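Local structure of 4-hydroxybutyrate CoA-transferase (Porphyromonas gingivalis, 3D3U) at residues Val152-Asn157 and Ser172-Ile177; Ser13-Val18 and Ser41-Arg46; Ala223-Leu228 and Met246-Lys251; Asn157-Phe162 and Asp181-Glu186; Gly25-Phe30 and Asn53-His58. The protein probably transfers coenzyme A between acyl-CoA thioesters and free carboxylates such as acetate or 4-hydroxybutyrate. All coordinates share one frame; numbering follows the deposited sequence.

From the N terminus, helix 14-21 opens contact 2 and strand 27-30 opens contact 5; helix 38-46 then closes contact 2 before strand 54-57 closes contact 5, so the two loops cross. M44 of contact 2 packs on F30 of contact 5, tying helix to sheet. Further on, contacts 1 and 4 also cross and share N157: contact 1 pairs strand 151-157 with strand 176-180 of the six-stranded parallel sheet that also holds contact 5, and contact 4 joins the loops that follow those strands. Contact 1 touches contact 2 through A17. Contact 3 comes last, a separate loop between two helices beside the mixed sheet, its centre about 36 Å from that of contact 1.

Contact 1 (Val152-Asn157 and Ser172-Ile177); sequences VVAEVN and SKLTHI
V152 to A154 and T175 to I177 show how a parallel sheet takes on its last strand. In this Rossmann-like sheet of strand order 3-2-1-4-5-6, strand 176-180 is outermost within the chain, and it begins here beside strand 151-157. Three hydrogen bonds start the pairing. T175 holds both polar backbone atoms of V152: its own N donates to V152 O (3.1 Å), and its OG1 accepts from V152 N (3.1 Å, 163°). With chi1 at -48°, OG1 stays on the side of T175's backbone N, which lets one residue serve both ends. Regular parallel register then takes over as A154 N donates to H176 O at 3.1 Å.

Side-chain packing divides between the two faces. On one, V153 CG2 approaches the H176 ring obliquely, 4.0 Å from ND1, and A17 and S21 of helix 14-21 pack over the pair. On the other face L174, just ahead of the strand, rests its branch point CG 3.7 Å from A154 CB, with CD2 at a similar distance. Y7 of helix 4-10 also reaches this face, touching V156. Toward the C-terminal end of the paired region the methyl groups V156 CG2 and I177 CG2 meet, 3.4 Å apart.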
# COMPACT_ATOMS: atom_id res chain seq x y z
N VAL A 152 -16.91 9.97 14.08
CA VAL A 152 -16.04 8.84 13.77
C VAL A 152 -16.62 7.51 14.31
O VAL A 152 -16.80 7.31 15.53
CB VAL A 152 -14.67 9.08 14.44
CG1 VAL A 152 -13.70 7.97 14.13
CG2 VAL A 152 -14.18 10.33 14.01
N VAL A 153 -16.90 6.58 13.42
CA VAL A 153 -17.47 5.33 13.89
C VAL A 153 -16.39 4.23 13.93
O VAL A 153 -15.92 3.82 12.89
CB VAL A 153 -18.57 4.95 12.96
CG1 VAL A 153 -19.24 3.68 13.45
CG2 VAL A 153 -19.59 6.09 12.83
N ALA A 154 -15.98 3.74 15.08
CA ALA A 154 -14.88 2.82 15.06
C ALA A 154 -15.37 1.43 15.47
O ALA A 154 -16.01 1.32 16.51
CB ALA A 154 -13.88 3.24 16.01
N GLU A 155 -15.06 0.37 14.70
CA GLU A 155 -15.42 -0.92 15.13
C GLU A 155 -14.28 -1.30 15.97
O GLU A 155 -13.16 -1.35 15.53
CB GLU A 155 -15.48 -1.90 13.97
CG GLU A 155 -16.60 -1.72 12.95
CD GLU A 155 -16.53 -2.70 11.70
OE1 GLU A 155 -17.31 -2.45 10.70
OE2 GLU A 155 -15.75 -3.75 11.67
N VAL A 156 -14.53 -1.59 17.21
CA VAL A 156 -13.43 -2.02 18.11
C VAL A 156 -13.12 -3.55 18.06
O VAL A 156 -13.90 -4.39 18.51
CB VAL A 156 -13.64 -1.49 19.52
CG1 VAL A 156 -12.57 -2.09 20.48
CG2 VAL A 156 -13.60 0.04 19.46
N ASN A 157 -12.00 -3.89 17.46
CA ASN A 157 -11.84 -5.25 17.19
C ASN A 157 -10.81 -5.90 18.12
O ASN A 157 -9.60 -5.49 18.21
CB ASN A 157 -11.57 -5.46 15.74
CG ASN A 157 -11.78 -6.89 15.33
OD1 ASN A 157 -11.85 -7.80 16.19
ND2 ASN A 157 -11.84 -7.12 14.01
N SER A 172 -11.74 8.95 23.37
CA SER A 172 -12.59 10.08 23.39
C SER A 172 -12.89 10.69 22.01
O SER A 172 -13.84 11.41 21.91
CB SER A 172 -12.27 11.08 24.57
OG SER A 172 -10.96 11.68 24.57
N LYS A 173 -12.18 10.32 20.94
CA LYS A 173 -12.44 10.91 19.57
C LYS A 173 -13.43 10.05 18.76
O LYS A 173 -13.81 10.35 17.58
CB LYS A 173 -11.11 11.19 18.79
CG LYS A 173 -10.01 11.94 19.64
CD LYS A 173 -10.53 13.35 20.30
CE LYS A 173 -9.63 13.87 21.43
NZ LYS A 173 -8.00 13.72 21.40
N LEU A 174 -13.86 8.98 19.41
CA LEU A 174 -14.80 8.05 18.83
C LEU A 174 -16.22 8.38 19.27
O LEU A 174 -16.48 8.52 20.43
CB LEU A 174 -14.43 6.64 19.28
CG LEU A 174 -13.31 5.88 18.53
CD1 LEU A 174 -12.24 6.76 18.12
CD2 LEU A 174 -12.74 4.71 19.35
N THR A 175 -17.12 8.54 18.32
CA THR A 175 -18.51 8.90 18.60
C THR A 175 -19.36 7.70 18.93
O THR A 175 -20.21 7.78 19.79
CB THR A 175 -19.13 9.49 17.35
OG1 THR A 175 -18.25 10.46 16.83
CG2 THR A 175 -20.34 10.27 17.64
N HIS A 176 -19.22 6.63 18.14
CA HIS A 176 -19.95 5.41 18.32
C HIS A 176 -18.92 4.28 18.25
O HIS A 176 -18.01 4.30 17.38
CB HIS A 176 -21.04 5.23 17.26
CG HIS A 176 -21.91 6.44 17.04
ND1 HIS A 176 -21.65 7.39 16.06
CD2 HIS A 176 -23.06 6.83 17.65
CE1 HIS A 176 -22.57 8.33 16.11
NE2 HIS A 176 -23.45 8.01 17.05
N ILE A 177 -19.02 3.33 19.19
CA ILE A 177 -18.07 2.23 19.20
C ILE A 177 -18.87 1.00 19.04
O ILE A 177 -19.84 0.81 19.75
CB ILE A 177 -17.34 2.17 20.58
CG1 ILE A 177 -16.37 3.31 20.72
CG2 ILE A 177 -16.58 0.81 20.82
CD1 ILE A 177 -16.10 3.44 22.09

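Contact 2 (Ser13-Val18 and Ser41-Arg46); sequences SADEAV and SQAMYR
D15 OD1 is gripped by two successive residues at the end of helix 38-46 and just past it: R46 NE, across the contact at 3.1 Å, and the side-chain amide NE2 of Q47. R46 completes a side-on salt bridge by giving NH2 to D15 OD2 at 2.7 Å. The two bonds differ in quality. NE uses the syn lone pair of OD1 and keeps that oxygen near the guanidinium plane, whereas NH2 meets OD2 from above the carboxylate, because the two flat groups are turned 49° apart. A bend at chi3 (-73°) swings the guanidinium of R46 back to meet D15 with its NE edge.

Beneath this partly exposed bridge the packing is apolar and close. A43 CB fits between A14 CB, 3.6 Å away, and V18 CG2, 3.7 Å away. The same V18 methyl lies 3.8 Å from M44 CG. The start of helix 14-21 is fixed by a capping box, in which S13 OG accepts from E16 N at 2.7 Å and S13 N donates in return to the E16 carboxylate.

The helix axes pass 8.7 Å apart at a crossing angle of -70°, an approach eased by the small A14 and A43. A17 packs on H176 and M44 on F30, as befits neighbouring helices lying on one side of a Rossmann-like parallel sheet.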
# COMPACT_ATOMS: atom_id res chain seq x y z
N SER A 13 -24.68 -0.88 18.64
CA SER A 13 -24.62 -1.92 17.65
C SER A 13 -24.22 -1.22 16.43
O SER A 13 -24.39 -0.03 16.28
CB SER A 13 -26.03 -2.53 17.38
OG SER A 13 -26.90 -1.58 16.74
N ALA A 14 -23.76 -2.00 15.48
CA ALA A 14 -23.49 -1.45 14.21
C ALA A 14 -24.74 -0.69 13.74
O ALA A 14 -24.64 0.48 13.30
CB ALA A 14 -23.11 -2.54 13.28
N ASP A 15 -25.90 -1.33 13.88
CA ASP A 15 -27.14 -0.82 13.24
C ASP A 15 -27.55 0.49 13.85
O ASP A 15 -27.94 1.45 13.15
CB ASP A 15 -28.31 -1.79 13.38
CG ASP A 15 -28.14 -3.15 12.57
OD1 ASP A 15 -28.66 -3.22 11.42
OD2 ASP A 15 -27.54 -4.20 13.02
N GLU A 16 -27.41 0.58 15.18
CA GLU A 16 -27.76 1.81 15.85
C GLU A 16 -26.81 2.90 15.40
O GLU A 16 -27.23 4.07 15.17
CB GLU A 16 -27.73 1.65 17.33
CG GLU A 16 -28.51 0.52 17.93
CD GLU A 16 -28.03 0.26 19.36
OE1 GLU A 16 -26.80 -0.01 19.57
OE2 GLU A 16 -28.87 0.37 20.31
N ALA A 17 -25.54 2.54 15.25
CA ALA A 17 -24.57 3.51 14.67
C ALA A 17 -24.80 3.95 13.17
O ALA A 17 -24.82 5.13 12.88
CB ALA A 17 -23.19 3.10 14.91
N VAL A 18 -25.02 3.02 12.26
CA VAL A 18 -25.55 3.39 10.94
C VAL A 18 -26.75 4.32 11.06
O VAL A 18 -26.78 5.44 10.50
CB VAL A 18 -26.08 2.15 10.15
CG1 VAL A 18 -26.86 2.57 8.99
CG2 VAL A 18 -24.98 1.32 9.69
N SER A 41 -20.50 -2.14 6.93
CA SER A 41 -21.10 -2.31 5.57
C SER A 41 -22.36 -3.22 5.61
O SER A 41 -23.46 -2.92 5.06
CB SER A 41 -20.06 -2.81 4.58
OG SER A 41 -20.61 -3.09 3.29
N GLN A 42 -22.19 -4.31 6.38
CA GLN A 42 -23.24 -5.35 6.66
C GLN A 42 -24.40 -4.52 7.25
O GLN A 42 -25.49 -4.57 6.69
CB GLN A 42 -22.69 -6.49 7.61
CG GLN A 42 -23.00 -7.97 7.30
CD GLN A 42 -21.77 -8.69 6.60
OE1 GLN A 42 -20.67 -8.83 7.25
NE2 GLN A 42 -21.94 -9.14 5.27
N ALA A 43 -24.17 -3.71 8.29
CA ALA A 43 -25.33 -2.95 8.85
C ALA A 43 -25.99 -1.94 7.92
O ALA A 43 -27.15 -1.67 8.04
CB ALA A 43 -25.05 -2.31 10.26
N MET A 44 -25.23 -1.38 6.99
CA MET A 44 -25.82 -0.48 6.01
C MET A 44 -26.71 -1.27 5.06
O MET A 44 -27.75 -0.79 4.65
CB MET A 44 -24.71 0.25 5.21
CG MET A 44 -23.98 1.41 5.99
SD MET A 44 -22.64 2.03 4.97
CE MET A 44 -23.37 3.24 3.96
N TYR A 45 -26.30 -2.47 4.70
CA TYR A 45 -27.21 -3.37 3.99
C TYR A 45 -28.57 -3.59 4.71
O TYR A 45 -29.64 -3.23 4.20
CB TYR A 45 -26.61 -4.74 3.76
CG TYR A 45 -27.43 -5.53 2.82
CD1 TYR A 45 -27.26 -5.38 1.44
CD2 TYR A 45 -28.41 -6.39 3.27
CE1 TYR A 45 -28.01 -6.10 0.51
CE2 TYR A 45 -29.20 -7.10 2.36
CZ TYR A 45 -29.00 -6.95 0.96
OH TYR A 45 -29.76 -7.65 0.00
N ARG A 46 -28.53 -4.19 5.90
CA ARG A 46 -29.77 -4.36 6.63
C ARG A 46 -30.59 -3.08 6.76
O ARG A 46 -31.79 -3.16 6.68
CB ARG A 46 -29.49 -4.86 8.01
CG ARG A 46 -28.76 -6.13 8.05
CD ARG A 46 -28.82 -6.73 9.39
NE ARG A 46 -27.97 -5.93 10.20
CZ ARG A 46 -26.69 -6.17 10.33
NH1 ARG A 46 -26.12 -7.24 9.69
NH2 ARG A 46 -25.97 -5.29 11.10

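Contact 3 (Ala223-Leu228 and Met246-Lys251); sequences AVLRAL and MRMIRK
R226 and R247 meet face to face, their guanidinium groups stacked with centres 3.3 Å apart and planes only 15° from parallel. They belong to helices 219-226 and 243-251, which follow strands 212-215 and 235-237 in an alternating beta-alpha succession, so the contact joins consecutive helices flanking the mixed sheet. CZ of each arginine sits over the centre of the other group, while the two side chains run in at about a right angle. R226 NH2 and R247 NH1, 3.0 Å apart, are both donors, so flat stacking and not a hydrogen bond joins the pair. Bends at chi2 and chi3 fold R247 so that its flat end comes over R226.

Below the stack lies an apolar layer. M248 CE reaches L225 CB at 3.8 Å, and M248 CG is 3.9 Å from L225 CG. The M248 methyl carbon also lies at the rim of the R247 guanidinium, near its plane, and L225 CB approaches that rim too, 4.1 Å from R247 NH2. K251 adds a third positive group, its NZ 3.9 Å from R226 NH1 at the edge of the guanidinium.

Farther out, carboxylates probably offset this gathered charge. D222 forms a long, weak ion pair with R247 NH2, and E229 forms another with K251 NZ. E229 also supplies the strongest polar partner of R226, a salt bridge from its OE1 to R226 NH1.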
# COMPACT_ATOMS: atom_id res chain seq x y z
N ALA A 223 9.71 -12.70 -4.75
CA ALA A 223 10.87 -13.24 -5.46
C ALA A 223 12.07 -12.48 -4.99
O ALA A 223 13.14 -13.11 -4.73
CB ALA A 223 10.75 -13.14 -6.97
N VAL A 224 11.90 -11.15 -4.84
CA VAL A 224 13.04 -10.29 -4.63
C VAL A 224 13.60 -10.64 -3.31
O VAL A 224 14.81 -10.73 -3.17
CB VAL A 224 12.70 -8.86 -4.42
CG1 VAL A 224 14.00 -8.06 -4.31
CG2 VAL A 224 11.86 -8.36 -5.51
N LEU A 225 12.73 -10.77 -2.31
CA LEU A 225 13.16 -11.08 -0.98
C LEU A 225 13.77 -12.48 -0.93
O LEU A 225 14.71 -12.68 -0.22
CB LEU A 225 11.97 -11.03 -0.08
CG LEU A 225 11.60 -9.87 0.82
CD1 LEU A 225 12.24 -8.62 0.24
CD2 LEU A 225 10.08 -9.99 0.76
N ARG A 226 13.26 -13.44 -1.73
CA ARG A 226 13.95 -14.74 -1.89
C ARG A 226 15.37 -14.54 -2.37
O ARG A 226 16.30 -15.06 -1.74
CB ARG A 226 13.22 -15.74 -2.76
CG ARG A 226 12.14 -16.61 -2.06
CD ARG A 226 12.50 -17.19 -0.65
NE ARG A 226 11.25 -17.74 -0.09
CZ ARG A 226 11.03 -18.33 1.12
NH1 ARG A 226 11.97 -18.47 2.07
NH2 ARG A 226 9.81 -18.78 1.37
N ALA A 227 15.59 -13.74 -3.42
CA ALA A 227 16.97 -13.44 -3.93
C ALA A 227 17.87 -12.77 -2.88
O ALA A 227 19.07 -12.64 -3.05
CB ALA A 227 16.89 -12.58 -5.23
N LEU A 228 17.32 -12.27 -1.78
CA LEU A 228 18.19 -11.41 -0.90
C LEU A 228 18.62 -12.17 0.38
O LEU A 228 19.06 -11.54 1.37
CB LEU A 228 17.46 -10.08 -0.58
CG LEU A 228 17.20 -9.13 -1.76
CD1 LEU A 228 15.90 -8.44 -1.65
CD2 LEU A 228 18.29 -8.08 -2.02
N MET A 246 8.07 -10.54 7.10
CA MET A 246 8.12 -11.23 8.39
C MET A 246 9.24 -12.23 8.40
O MET A 246 10.05 -12.34 9.32
CB MET A 246 6.77 -11.91 8.69
CG MET A 246 6.69 -12.74 10.02
SD MET A 246 5.03 -13.29 10.23
CE MET A 246 4.82 -14.37 8.80
N ARG A 247 9.25 -12.91 7.30
CA ARG A 247 10.11 -13.98 7.01
C ARG A 247 11.60 -13.49 7.10
O ARG A 247 12.51 -14.15 7.65
CB ARG A 247 9.73 -14.46 5.57
CG ARG A 247 9.75 -15.96 5.40
CD ARG A 247 10.68 -16.51 4.26
NE ARG A 247 10.89 -15.59 3.12
CZ ARG A 247 9.99 -15.40 2.19
NH1 ARG A 247 8.85 -16.07 2.28
NH2 ARG A 247 10.22 -14.56 1.20
N MET A 248 11.87 -12.33 6.53
CA MET A 248 13.20 -11.93 6.49
C MET A 248 13.55 -11.25 7.79
O MET A 248 14.72 -11.26 8.19
CB MET A 248 13.32 -10.94 5.39
CG MET A 248 12.95 -11.48 4.13
SD MET A 248 14.30 -12.45 3.42
CE MET A 248 13.16 -13.57 2.45
N ILE A 249 12.58 -10.62 8.43
CA ILE A 249 12.86 -10.04 9.71
C ILE A 249 13.25 -11.22 10.53
O ILE A 249 14.31 -11.22 11.10
CB ILE A 249 11.68 -9.33 10.28
CG1 ILE A 249 11.39 -8.10 9.43
CG2 ILE A 249 12.00 -9.01 11.80
CD1 ILE A 249 10.12 -7.37 9.76
N ARG A 250 12.40 -12.24 10.50
CA ARG A 250 12.66 -13.53 11.11
C ARG A 250 14.07 -14.12 10.85
O ARG A 250 14.73 -14.50 11.78
CB ARG A 250 11.62 -14.53 10.66
CG ARG A 250 11.00 -15.22 11.77
CD ARG A 250 9.77 -14.55 12.24
NE ARG A 250 8.60 -15.27 11.81
CZ ARG A 250 7.54 -15.52 12.59
NH1 ARG A 250 7.51 -15.12 13.88
NH2 ARG A 250 6.51 -16.20 12.06
N LYS A 251 14.55 -14.17 9.61
CA LYS A 251 15.85 -14.80 9.33
C LYS A 251 16.97 -13.89 9.80
O LYS A 251 18.09 -14.26 9.71
CB LYS A 251 16.02 -15.11 7.84
CG LYS A 251 15.11 -16.21 7.24
CD LYS A 251 14.82 -15.94 5.73
CE LYS A 251 14.83 -17.17 4.81
NZ LYS A 251 14.00 -18.27 5.37

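Contact 4 (Asn157-Phe162 and Asp181-Glu186); sequences NKQMPF and DEPIAE
N157 ND2 donates to the backbone O of E182 at 2.9 Å (160°), and both partners are well turned for it: the donor lies in the carbonyl plane, and the acceptor nearly in the plane of the amide. The other end of that amide is held as well. N157 OD1 accepts from Q159 N at 2.8 Å, closing an Asx turn, although this N-H arrives from above the carbonyl plane. CG lies anti to the backbone N (chi1 -163°), which carries the amide of N157 toward E182, and the one group bonds to both loops. Q159 NE2 also points at D181 OD1, with amide and carboxylate planes 82° apart; the modelled separation is too short to be trusted in detail.

These loops leave the C-terminal ends of neighbouring strands 151-157 and 176-180, at the carboxyl edge of the Rossmann-like parallel sheet, where E182 also forms a salt bridge with R39.

Outside the polar cluster, Q159 lies along the opposing backbone, its CG 3.6 Å from P183 CA. I184 is the main apolar element: its CG1 packs 4.0 Å from M160 CA and 4.3 Å from P161 CD. Beyond the two loops, I184 touches Q123 of strand 119-125 and Y278 of helix 275-281.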
# COMPACT_ATOMS: atom_id res chain seq x y z
N ASN A 157 -12.00 -3.89 17.46
CA ASN A 157 -11.84 -5.25 17.19
C ASN A 157 -10.81 -5.90 18.12
O ASN A 157 -9.60 -5.49 18.21
CB ASN A 157 -11.57 -5.46 15.74
CG ASN A 157 -11.78 -6.89 15.33
OD1 ASN A 157 -11.85 -7.80 16.19
ND2 ASN A 157 -11.84 -7.12 14.01
N LYS A 158 -11.35 -6.88 18.87
CA LYS A 158 -10.54 -7.70 19.80
C LYS A 158 -9.46 -8.48 19.04
O LYS A 158 -8.44 -8.79 19.61
CB LYS A 158 -11.40 -8.57 20.76
CG LYS A 158 -11.85 -7.69 21.97
CD LYS A 158 -12.42 -8.38 23.26
CE LYS A 158 -13.05 -7.32 24.27
NZ LYS A 158 -13.64 -6.10 23.52
N GLN A 159 -9.68 -8.72 17.74
CA GLN A 159 -8.70 -9.36 16.88
C GLN A 159 -7.71 -8.36 16.19
O GLN A 159 -6.63 -8.80 15.73
CB GLN A 159 -9.42 -10.15 15.80
CG GLN A 159 -9.02 -11.61 15.66
CD GLN A 159 -10.10 -12.43 16.26
OE1 GLN A 159 -10.54 -13.47 15.71
NE2 GLN A 159 -10.62 -11.92 17.39
N MET A 160 -8.06 -7.07 16.05
CA MET A 160 -7.16 -6.11 15.33
C MET A 160 -5.88 -5.98 16.13
O MET A 160 -5.97 -5.66 17.30
CB MET A 160 -7.78 -4.69 15.20
CG MET A 160 -6.86 -3.69 14.49
SD MET A 160 -6.44 -4.19 12.74
CE MET A 160 -7.95 -4.01 11.89
N PRO A 161 -4.72 -6.24 15.55
CA PRO A 161 -3.43 -6.04 16.22
C PRO A 161 -3.10 -4.59 16.59
O PRO A 161 -3.59 -3.66 15.99
CB PRO A 161 -2.41 -6.49 15.15
CG PRO A 161 -3.09 -6.52 13.97
CD PRO A 161 -4.51 -6.78 14.20
N PHE A 162 -2.22 -4.45 17.56
CA PHE A 162 -1.87 -3.17 18.04
C PHE A 162 -0.50 -2.94 17.55
O PHE A 162 0.42 -3.66 17.95
CB PHE A 162 -1.82 -3.18 19.58
CG PHE A 162 -1.77 -1.78 20.19
CD1 PHE A 162 -0.54 -1.11 20.37
CD2 PHE A 162 -2.93 -1.13 20.58
CE1 PHE A 162 -0.47 0.16 20.92
CE2 PHE A 162 -2.85 0.15 21.13
CZ PHE A 162 -1.61 0.78 21.29
N ASP A 181 -15.58 -8.71 17.62
CA ASP A 181 -14.64 -9.76 17.58
C ASP A 181 -14.79 -10.70 16.33
O ASP A 181 -15.88 -11.30 16.06
CB ASP A 181 -14.68 -10.52 18.87
CG ASP A 181 -13.55 -11.45 18.94
OD1 ASP A 181 -12.91 -11.61 17.87
OD2 ASP A 181 -13.20 -12.06 19.96
N GLU A 182 -13.72 -10.74 15.54
CA GLU A 182 -13.77 -11.24 14.16
C GLU A 182 -12.38 -11.10 13.51
O GLU A 182 -11.76 -10.03 13.58
CB GLU A 182 -14.93 -10.60 13.33
CG GLU A 182 -16.23 -11.43 13.26
CD GLU A 182 -16.79 -11.74 11.79
OE1 GLU A 182 -16.74 -10.88 10.79
OE2 GLU A 182 -17.37 -12.90 11.61
N PRO A 183 -11.89 -12.18 12.90
CA PRO A 183 -10.50 -12.28 12.41
C PRO A 183 -10.22 -11.36 11.21
O PRO A 183 -11.05 -11.18 10.31
CB PRO A 183 -10.40 -13.73 11.94
CG PRO A 183 -11.82 -14.11 11.54
CD PRO A 183 -12.68 -13.39 12.54
N ILE A 184 -9.05 -10.74 11.18
CA ILE A 184 -8.79 -9.71 10.25
C ILE A 184 -8.64 -10.36 8.90
O ILE A 184 -7.79 -11.15 8.74
CB ILE A 184 -7.55 -9.07 10.79
CG1 ILE A 184 -7.97 -8.30 12.05
CG2 ILE A 184 -6.82 -8.27 9.72
CD1 ILE A 184 -8.48 -6.89 11.80
N ALA A 185 -9.49 -10.05 7.94
CA ALA A 185 -9.35 -10.63 6.60
C ALA A 185 -7.93 -10.88 6.25
O ALA A 185 -7.06 -10.05 6.53
CB ALA A 185 -9.88 -9.69 5.55
N GLU A 186 -7.70 -12.00 5.60
CA GLU A 186 -6.32 -12.40 5.26
C GLU A 186 -6.12 -12.48 3.77
O GLU A 186 -7.03 -12.84 3.10
CB GLU A 186 -5.92 -13.72 5.97
CG GLU A 186 -6.93 -14.88 5.98
CD GLU A 186 -6.54 -15.99 6.97
OE1 GLU A 186 -7.48 -16.54 7.59
OE2 GLU A 186 -5.30 -16.31 7.16

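Contact 5 (Gly25-Phe30 and Asn53-His58); sequences GTKVVF and NITVFH
K27 to F30 and I54 to F57 run side by side as parallel strands, their axes 4.6 Å apart and 28° from parallel, linked by four backbone hydrogen bonds that alternate in direction: T55 N to O of T26, the residue just before the first strand, V28 N to T55 O (2.8 Å), F57 N to V28 O and F30 N to F57 O. On the face carrying V28 and V56, V28 CG1 meets I54 CG2 at 3.5 Å, while V28 CG2 packs 3.7 Å from V56 CB. At the end of this row comes a CH-pi contact: V56 CG2 stands 3.9 Å from the centroid of the F30 ring, 1° off the ring normal.

The strands are the two arms of a beta-alpha-beta crossover whose helix is 38-46, the repeating element of Rossmann-like sheets. Strand 119-125 flanks 27-30 on its other side, and strand 76-79 flanks 54-57.

On the opposite face V29 and F57 lie alongside each other, V29 CG2 approaching the ring edge 4.2 Å from F57 CD1. F110 of helix 106-110 packs against both. K27 and T55 continue this face toward solvent, K27 CG lying 4.1 Å from T55 CB.

Back with the F30 ring, past the last backbone bond, F30 and H58 have nearly parallel ring planes (5°) but are slid so far that they barely overlap, with centroids 5.8 Å apart; the hydroxyl of Y141 is hydrogen-bonded to F30 O.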
# COMPACT_ATOMS: atom_id res chain seq x y z
N GLY A 25 -28.19 12.48 2.69
CA GLY A 25 -27.12 13.24 2.11
C GLY A 25 -25.74 13.19 2.77
O GLY A 25 -24.92 13.93 2.35
N THR A 26 -25.44 12.37 3.78
CA THR A 26 -24.05 12.39 4.34
C THR A 26 -23.04 11.72 3.41
O THR A 26 -23.43 10.85 2.68
CB THR A 26 -23.98 11.73 5.73
OG1 THR A 26 -25.00 10.76 5.75
CG2 THR A 26 -24.50 12.70 6.87
N LYS A 27 -21.78 12.15 3.40
CA LYS A 27 -20.70 11.41 2.79
C LYS A 27 -19.82 10.72 3.82
O LYS A 27 -19.50 11.30 4.84
CB LYS A 27 -19.80 12.39 2.13
CG LYS A 27 -20.58 13.29 1.27
CD LYS A 27 -20.03 14.69 1.27
CE LYS A 27 -20.03 15.27 -0.16
NZ LYS A 27 -21.34 15.12 -0.88
N VAL A 28 -19.35 9.51 3.55
CA VAL A 28 -18.68 8.74 4.56
C VAL A 28 -17.46 8.24 3.93
O VAL A 28 -17.46 8.12 2.70
CB VAL A 28 -19.61 7.59 5.05
CG1 VAL A 28 -21.02 7.82 4.60
CG2 VAL A 28 -19.17 6.25 4.69
N VAL A 29 -16.43 7.92 4.71
CA VAL A 29 -15.18 7.34 4.18
C VAL A 29 -14.90 6.07 4.97
O VAL A 29 -15.02 6.08 6.20
CB VAL A 29 -13.93 8.39 4.33
CG1 VAL A 29 -12.58 7.72 4.13
CG2 VAL A 29 -14.00 9.62 3.37
N PHE A 30 -14.53 4.97 4.33
CA PHE A 30 -14.21 3.73 5.14
C PHE A 30 -12.75 3.52 5.19
O PHE A 30 -12.07 3.77 4.21
CB PHE A 30 -14.73 2.49 4.48
CG PHE A 30 -16.25 2.33 4.51
CD1 PHE A 30 -16.86 1.24 3.80
CD2 PHE A 30 -17.06 3.20 5.25
CE1 PHE A 30 -18.19 1.04 3.79
CE2 PHE A 30 -18.42 2.98 5.28
CZ PHE A 30 -19.00 1.90 4.53
N ASN A 53 -29.20 9.82 0.96
CA ASN A 53 -28.23 10.02 -0.16
C ASN A 53 -26.80 9.82 0.27
O ASN A 53 -26.03 10.78 0.35
CB ASN A 53 -28.34 11.38 -0.88
CG ASN A 53 -29.68 11.57 -1.52
OD1 ASN A 53 -30.11 10.69 -2.26
ND2 ASN A 53 -30.40 12.69 -1.20
N ILE A 54 -26.43 8.59 0.56
CA ILE A 54 -25.20 8.46 1.23
C ILE A 54 -24.12 8.20 0.19
O ILE A 54 -24.28 7.32 -0.64
CB ILE A 54 -25.32 7.35 2.24
CG1 ILE A 54 -26.71 7.36 2.88
CG2 ILE A 54 -24.18 7.42 3.19
CD1 ILE A 54 -26.82 8.41 3.90
N THR A 55 -23.04 8.95 0.23
CA THR A 55 -21.92 8.70 -0.65
C THR A 55 -20.85 8.01 0.13
O THR A 55 -20.49 8.50 1.20
CB THR A 55 -21.30 10.03 -1.06
OG1 THR A 55 -22.28 10.76 -1.74
CG2 THR A 55 -20.30 9.85 -2.14
N VAL A 56 -20.27 6.92 -0.39
CA VAL A 56 -19.06 6.43 0.31
C VAL A 56 -17.79 6.51 -0.47
O VAL A 56 -17.77 6.28 -1.68
CB VAL A 56 -19.26 5.13 1.17
CG1 VAL A 56 -20.15 4.23 0.47
CG2 VAL A 56 -17.93 4.44 1.42
N PHE A 57 -16.73 6.94 0.20
CA PHE A 57 -15.43 6.88 -0.45
C PHE A 57 -14.53 5.84 0.19
O PHE A 57 -14.51 5.65 1.44
CB PHE A 57 -14.71 8.26 -0.61
CG PHE A 57 -13.28 8.10 -1.04
CD1 PHE A 57 -12.25 8.02 -0.09
CD2 PHE A 57 -12.97 7.86 -2.40
CE1 PHE A 57 -10.88 7.78 -0.48
CE2 PHE A 57 -11.63 7.61 -2.80
CZ PHE A 57 -10.56 7.56 -1.81
N HIS A 58 -13.84 5.14 -0.67
CA HIS A 58 -12.77 4.19 -0.25
C HIS A 58 -11.95 3.64 -1.45
O HIS A 58 -12.08 4.14 -2.60
CB HIS A 58 -13.30 3.05 0.68
CG HIS A 58 -14.11 2.02 -0.04
ND1 HIS A 58 -15.48 1.90 0.14
CD2 HIS A 58 -13.76 1.08 -0.94
CE1 HIS A 58 -15.94 0.90 -0.61
NE2 HIS A 58 -14.91 0.38 -1.28